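Local coordinates for uncharacterized protein (Corynebacterium diphtheriae, PDB 3LMM) that is of unknown biochemical function but probably acts as a multidomain transcriptional regulator, combining a Schlafen AlbA_2 region with helix-turn-helix families, at residues A188-D200 with E261-Q273. Residues are numbered along the deposited sequence; the frame is centred on the assembly and turned at random.
Sequences ARPAALALARKWD and EKSCLEQLDYLEQ
Arg-189 and Glu-266 form the ionic end of this contact, their side chains crossing at about a right angle. The bond from Arg-189 NH2 to Glu-266 OE1 is nearly straight (171°) and uses the syn lone pair of OE1. The salt bridge also brings Arg-189 NH2 to 2.8 Å from Glu-266 OE2. A bend at chi3 turns the guanidinium so that the carboxylate lies at its edge, while the backbone O of Glu-261 sits over the centre of one face, 3.1 Å from Arg-189 CZ, at angles too poor for hydrogen bonding.

Glu-266 OE1 has two further donors: Ser-263 OG approaches on the anti lone pair, and Ser-263 N (2.9 Å) from above the carboxylate plane. With the weak return bond from Glu-266 N to Ser-263 OG, this is a capping box at the start of helix 264-278, Ser-263 being the N-cap residue. Ala-192 CB packs 3.4 Å from Ser-263 OG.

The axes of the segments 190-199 and 264-273 cross at 63°, with a closest approach of 8.9 Å. Farther along, Leu-195 CD1 touches the backbone of Leu-265 and Glu-266. Trp-199 enters as a knob among Leu-265, Leu-268, Asp-269 and Glu-272. The Trp-199 and Leu-265 side chains slide past each other in opposite directions, CZ3 lying 4.1 Å from Leu-265 CD2, and the backbone O of Leu-265 meets the ring at its edge. Ring and Asp-269 carboxylate planes are 68° apart; a water accepts from Trp-199 NE1 and donates to Asp-269 OD1, linking the two side chains. Helix 226-232 also packs on Ala-192 and Leu-265.

The shared OE1 couples the cap of helix 264-278 to the salt bridge with Arg-189, the residue just before helix 190-199; three donors there would be expected to favour an ionised Glu-266.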
loop_
_atom_site.group_PDB
_atom_site.type_symbol
_atom_site.label_atom_id
_atom_site.label_comp_id
_atom_site.label_asym_id
_atom_site.label_seq_id
_atom_site.Cartn_x
_atom_site.Cartn_y
_atom_site.Cartn_z
ATOM N N ALA A 188 29.540 -2.158 -1.516
ATOM C CA ALA A 188 28.441 -2.334 -2.455
ATOM C C ALA A 188 28.916 -3.060 -3.709
ATOM O O ALA A 188 29.827 -2.594 -4.400
ATOM C CB ALA A 188 27.867 -0.989 -2.830
ATOM N N ARG A 189 28.291 -4.191 -4.018
ATOM C CA ARG A 189 28.687 -4.970 -5.185
ATOM C C ARG A 189 28.217 -4.310 -6.470
ATOM O O ARG A 189 27.081 -3.846 -6.563
ATOM C CB ARG A 189 28.108 -6.385 -5.094
ATOM C CG ARG A 189 27.900 -6.860 -3.664
ATOM C CD ARG A 189 27.578 -8.334 -3.600
ATOM N NE ARG A 189 28.764 -9.140 -3.822
ATOM C CZ ARG A 189 28.832 -10.124 -4.708
ATOM N NH1 ARG A 189 29.956 -10.823 -4.846
ATOM N NH2 ARG A 189 27.779 -10.402 -5.467
ATOM N N PRO A 190 29.092 -4.252 -7.480
ATOM C CA PRO A 190 28.716 -3.635 -8.755
ATOM C C PRO A 190 27.523 -4.332 -9.402
ATOM O O PRO A 190 26.710 -3.701 -10.070
ATOM C CB PRO A 190 29.990 -3.765 -9.584
ATOM C CG PRO A 190 30.650 -4.993 -8.992
ATOM C CD PRO A 190 30.475 -4.754 -7.527
ATOM N N ALA A 191 27.431 -5.638 -9.187
ATOM C CA ALA A 191 26.347 -6.433 -9.740
ATOM C C ALA A 191 25.001 -5.969 -9.198
ATOM O O ALA A 191 24.000 -5.907 -9.926
ATOM C CB ALA A 191 26.552 -7.898 -9.403
ATOM N N ALA A 192 24.982 -5.658 -7.907
ATOM C CA ALA A 192 23.770 -5.203 -7.239
ATOM C C ALA A 192 23.403 -3.821 -7.761
ATOM O O ALA A 192 22.233 -3.539 -8.024
ATOM C CB ALA A 192 23.999 -5.148 -5.745
ATOM N N LEU A 193 24.411 -2.967 -7.902
ATOM C CA LEU A 193 24.179 -1.628 -8.391
ATOM C C LEU A 193 23.694 -1.687 -9.817
ATOM O O LEU A 193 22.797 -0.939 -10.220
ATOM C CB LEU A 193 25.457 -0.812 -8.319
ATOM C CG LEU A 193 25.737 -0.298 -6.917
ATOM C CD1 LEU A 193 27.175 0.131 -6.799
ATOM C CD2 LEU A 193 24.795 0.845 -6.603
ATOM N N ALA A 194 24.296 -2.580 -10.593
ATOM C CA ALA A 194 23.916 -2.727 -11.995
ATOM C C ALA A 194 22.428 -3.075 -12.085
ATOM O O ALA A 194 21.706 -2.544 -12.935
ATOM C CB ALA A 194 24.750 -3.811 -12.637
ATOM N N LEU A 195 21.995 -3.963 -11.193
ATOM C CA LEU A 195 20.617 -4.410 -11.122
ATOM C C LEU A 195 19.668 -3.271 -10.854
ATOM O O LEU A 195 18.618 -3.170 -11.481
ATOM C CB LEU A 195 20.472 -5.427 -10.005
ATOM C CG LEU A 195 20.594 -6.868 -10.438
ATOM C CD1 LEU A 195 20.658 -7.777 -9.231
ATOM C CD2 LEU A 195 19.404 -7.193 -11.308
ATOM N N ALA A 196 20.033 -2.430 -9.895
ATOM C CA ALA A 196 19.203 -1.298 -9.524
ATOM C C ALA A 196 19.040 -0.379 -10.714
ATOM O O ALA A 196 17.963 0.167 -10.931
ATOM C CB ALA A 196 19.833 -0.555 -8.378
ATOM N N ARG A 197 20.113 -0.233 -11.490
ATOM C CA ARG A 197 20.115 0.624 -12.673
ATOM C C ARG A 197 19.268 0.079 -13.807
ATOM O O ARG A 197 18.640 0.844 -14.541
ATOM C CB ARG A 197 21.533 0.812 -13.205
ATOM C CG ARG A 197 22.444 1.569 -12.298
ATOM C CD ARG A 197 23.871 1.538 -12.812
ATOM N NE ARG A 197 24.701 2.436 -12.022
ATOM C CZ ARG A 197 24.487 3.744 -11.946
ATOM N NH1 ARG A 197 23.481 4.286 -12.626
ATOM N NH2 ARG A 197 25.247 4.499 -11.164
ATOM N N LYS A 198 19.261 -1.235 -13.979
ATOM C CA LYS A 198 18.474 -1.778 -15.063
ATOM C C LYS A 198 17.008 -1.834 -14.673
ATOM O O LYS A 198 16.152 -2.012 -15.530
ATOM C CB LYS A 198 18.981 -3.158 -15.472
ATOM C CG LYS A 198 18.596 -4.252 -14.532
ATOM C CD LYS A 198 17.853 -5.352 -15.270
ATOM C CE LYS A 198 18.714 -6.012 -16.326
ATOM N NZ LYS A 198 18.012 -7.204 -16.853
ATOM N N TRP A 199 16.713 -1.660 -13.386
ATOM C CA TRP A 199 15.321 -1.679 -12.933
ATOM C C TRP A 199 14.695 -0.289 -12.841
ATOM O O TRP A 199 13.471 -0.163 -12.750
ATOM C CB TRP A 199 15.186 -2.376 -11.576
ATOM C CG TRP A 199 15.262 -3.879 -11.641
ATOM C CD1 TRP A 199 14.830 -4.684 -12.657
ATOM C CD2 TRP A 199 15.780 -4.754 -10.632
ATOM N NE1 TRP A 199 15.049 -6.000 -12.341
ATOM C CE2 TRP A 199 15.632 -6.072 -11.104
ATOM C CE3 TRP A 199 16.354 -4.549 -9.371
ATOM C CZ2 TRP A 199 16.040 -7.184 -10.360
ATOM C CZ3 TRP A 199 16.759 -5.653 -8.632
ATOM C CH2 TRP A 199 16.600 -6.954 -9.130
ATOM N N ASP A 200 15.531 0.747 -12.851
ATOM C CA ASP A 200 15.055 2.131 -12.794
ATOM C C ASP A 200 15.966 3.015 -13.632
ATOM O O ASP A 200 17.066 3.372 -13.212
ATOM C CB ASP A 200 15.036 2.651 -11.361
ATOM C CG ASP A 200 14.322 3.991 -11.237
ATOM O OD1 ASP A 200 14.028 4.612 -12.286
ATOM O OD2 ASP A 200 14.054 4.419 -10.090
ATOM N N GLU A 261 27.149 -15.235 -1.302
ATOM C CA GLU A 261 27.945 -14.024 -1.457
ATOM C C GLU A 261 27.173 -12.955 -2.211
ATOM O O GLU A 261 27.696 -11.876 -2.461
ATOM C CB GLU A 261 29.247 -14.317 -2.201
ATOM C CG GLU A 261 29.779 -15.723 -2.014
ATOM C CD GLU A 261 29.169 -16.684 -3.012
ATOM O OE1 GLU A 261 29.211 -16.372 -4.229
ATOM O OE2 GLU A 261 28.672 -17.754 -2.588
ATOM N N LYS A 262 25.934 -13.254 -2.582
ATOM C CA LYS A 262 25.121 -12.289 -3.310
ATOM C C LYS A 262 24.243 -11.470 -2.371
ATOM O O LYS A 262 23.805 -11.948 -1.326
ATOM C CB LYS A 262 24.233 -12.997 -4.343
ATOM C CG LYS A 262 25.007 -13.821 -5.369
ATOM C CD LYS A 262 24.144 -14.263 -6.565
ATOM C CE LYS A 262 25.010 -14.905 -7.661
ATOM N NZ LYS A 262 24.303 -15.103 -8.963
ATOM N N SER A 263 24.012 -10.222 -2.755
ATOM C CA SER A 263 23.178 -9.312 -1.990
ATOM C C SER A 263 21.724 -9.744 -2.189
ATOM O O SER A 263 21.439 -10.583 -3.047
ATOM C CB SER A 263 23.378 -7.889 -2.500
ATOM O OG SER A 263 23.098 -7.804 -3.882
ATOM N N CYS A 264 20.806 -9.182 -1.408
ATOM C CA CYS A 264 19.400 -9.549 -1.538
ATOM C C CYS A 264 18.875 -9.239 -2.926
ATOM O O CYS A 264 18.103 -10.010 -3.483
ATOM C CB CYS A 264 18.551 -8.813 -0.506
ATOM S SG CYS A 264 18.584 -9.541 1.148
ATOM N N LEU A 265 19.286 -8.103 -3.480
ATOM C CA LEU A 265 18.841 -7.722 -4.811
ATOM C C LEU A 265 19.284 -8.781 -5.816
ATOM O O LEU A 265 18.536 -9.153 -6.730
ATOM C CB LEU A 265 19.431 -6.375 -5.211
ATOM C CG LEU A 265 18.955 -5.171 -4.416
ATOM C CD1 LEU A 265 19.741 -3.947 -4.847
ATOM C CD2 LEU A 265 17.468 -4.958 -4.616
ATOM N N GLU A 266 20.516 -9.254 -5.647
ATOM C CA GLU A 266 21.063 -10.270 -6.524
ATOM C C GLU A 266 20.305 -11.562 -6.284
ATOM O O GLU A 266 19.889 -12.241 -7.227
ATOM C CB GLU A 266 22.545 -10.462 -6.236
ATOM C CG GLU A 266 23.386 -9.323 -6.754
ATOM C CD GLU A 266 24.826 -9.415 -6.314
ATOM O OE1 GLU A 266 25.116 -9.101 -5.135
ATOM O OE2 GLU A 266 25.674 -9.808 -7.144
ATOM N N GLN A 267 20.111 -11.895 -5.015
ATOM C CA GLN A 267 19.388 -13.104 -4.701
ATOM C C GLN A 267 17.950 -13.010 -5.168
ATOM O O GLN A 267 17.407 -13.978 -5.691
ATOM C CB GLN A 267 19.472 -13.396 -3.205
ATOM C CG GLN A 267 20.795 -14.028 -2.814
ATOM C CD GLN A 267 20.844 -14.401 -1.349
ATOM O OE1 GLN A 267 19.964 -15.102 -0.838
ATOM N NE2 GLN A 267 21.886 -13.945 -0.662
ATOM N N LEU A 268 17.328 -11.849 -5.008
ATOM C CA LEU A 268 15.942 -11.705 -5.459
ATOM C C LEU A 268 15.875 -11.970 -6.962
ATOM O O LEU A 268 15.073 -12.779 -7.429
ATOM C CB LEU A 268 15.420 -10.298 -5.193
ATOM C CG LEU A 268 14.067 -10.046 -5.856
ATOM C CD1 LEU A 268 12.922 -10.442 -4.922
ATOM C CD2 LEU A 268 13.971 -8.566 -6.210
ATOM N N ASP A 269 16.730 -11.275 -7.707
ATOM C CA ASP A 269 16.771 -11.449 -9.139
ATOM C C ASP A 269 16.974 -12.920 -9.500
ATOM O O ASP A 269 16.219 -13.482 -10.290
ATOM C CB ASP A 269 17.894 -10.616 -9.750
ATOM C CG ASP A 269 18.019 -10.836 -11.241
ATOM O OD1 ASP A 269 17.009 -10.595 -11.950
ATOM O OD2 ASP A 269 19.113 -11.243 -11.702
ATOM N N TYR A 270 17.992 -13.539 -8.917
ATOM C CA TYR A 270 18.297 -14.929 -9.202
ATOM C C TYR A 270 17.062 -15.808 -9.052
ATOM O O TYR A 270 16.846 -16.709 -9.856
ATOM C CB TYR A 270 19.398 -15.417 -8.270
ATOM C CG TYR A 270 20.050 -16.711 -8.699
ATOM C CD1 TYR A 270 20.936 -16.749 -9.774
ATOM C CD2 TYR A 270 19.799 -17.896 -8.015
ATOM C CE1 TYR A 270 21.559 -17.941 -10.153
ATOM C CE2 TYR A 270 20.414 -19.089 -8.385
ATOM C CZ TYR A 270 21.293 -19.105 -9.452
ATOM O OH TYR A 270 21.898 -20.289 -9.804
ATOM N N LEU A 271 16.249 -15.550 -8.031
ATOM C CA LEU A 271 15.038 -16.337 -7.820
ATOM C C LEU A 271 13.996 -16.003 -8.893
ATOM O O LEU A 271 13.410 -16.902 -9.497
ATOM C CB LEU A 271 14.469 -16.056 -6.430
ATOM C CG LEU A 271 14.201 -17.306 -5.595
ATOM C CD1 LEU A 271 13.169 -18.150 -6.287
ATOM C CD2 LEU A 271 15.499 -18.087 -5.402
ATOM N N GLU A 272 13.773 -14.709 -9.122
ATOM C CA GLU A 272 12.827 -14.255 -10.139
ATOM C C GLU A 272 13.163 -14.871 -11.497
ATOM O O GLU A 272 12.282 -15.344 -12.209
ATOM C CB GLU A 272 12.859 -12.727 -10.258
ATOM C CG GLU A 272 12.248 -11.981 -9.078
ATOM C CD GLU A 272 12.232 -10.466 -9.275
ATOM O OE1 GLU A 272 13.314 -9.880 -9.508
ATOM O OE2 GLU A 272 11.140 -9.859 -9.188
ATOM N N GLN A 273 14.444 -14.847 -11.849
ATOM C CA GLN A 273 14.922 -15.403 -13.106
ATOM C C GLN A 273 14.475 -16.841 -13.273
ATOM O O GLN A 273 13.761 -17.180 -14.216
ATOM C CB GLN A 273 16.447 -15.386 -13.148
ATOM C CG GLN A 273 17.081 -14.029 -13.299
ATOM C CD GLN A 273 16.886 -13.481 -14.685
ATOM O OE1 GLN A 273 16.081 -12.575 -14.901
ATOM N NE2 GLN A 273 17.621 -14.036 -15.644
HETATM O O HOH W 1 15.991 -8.537 -14.201
#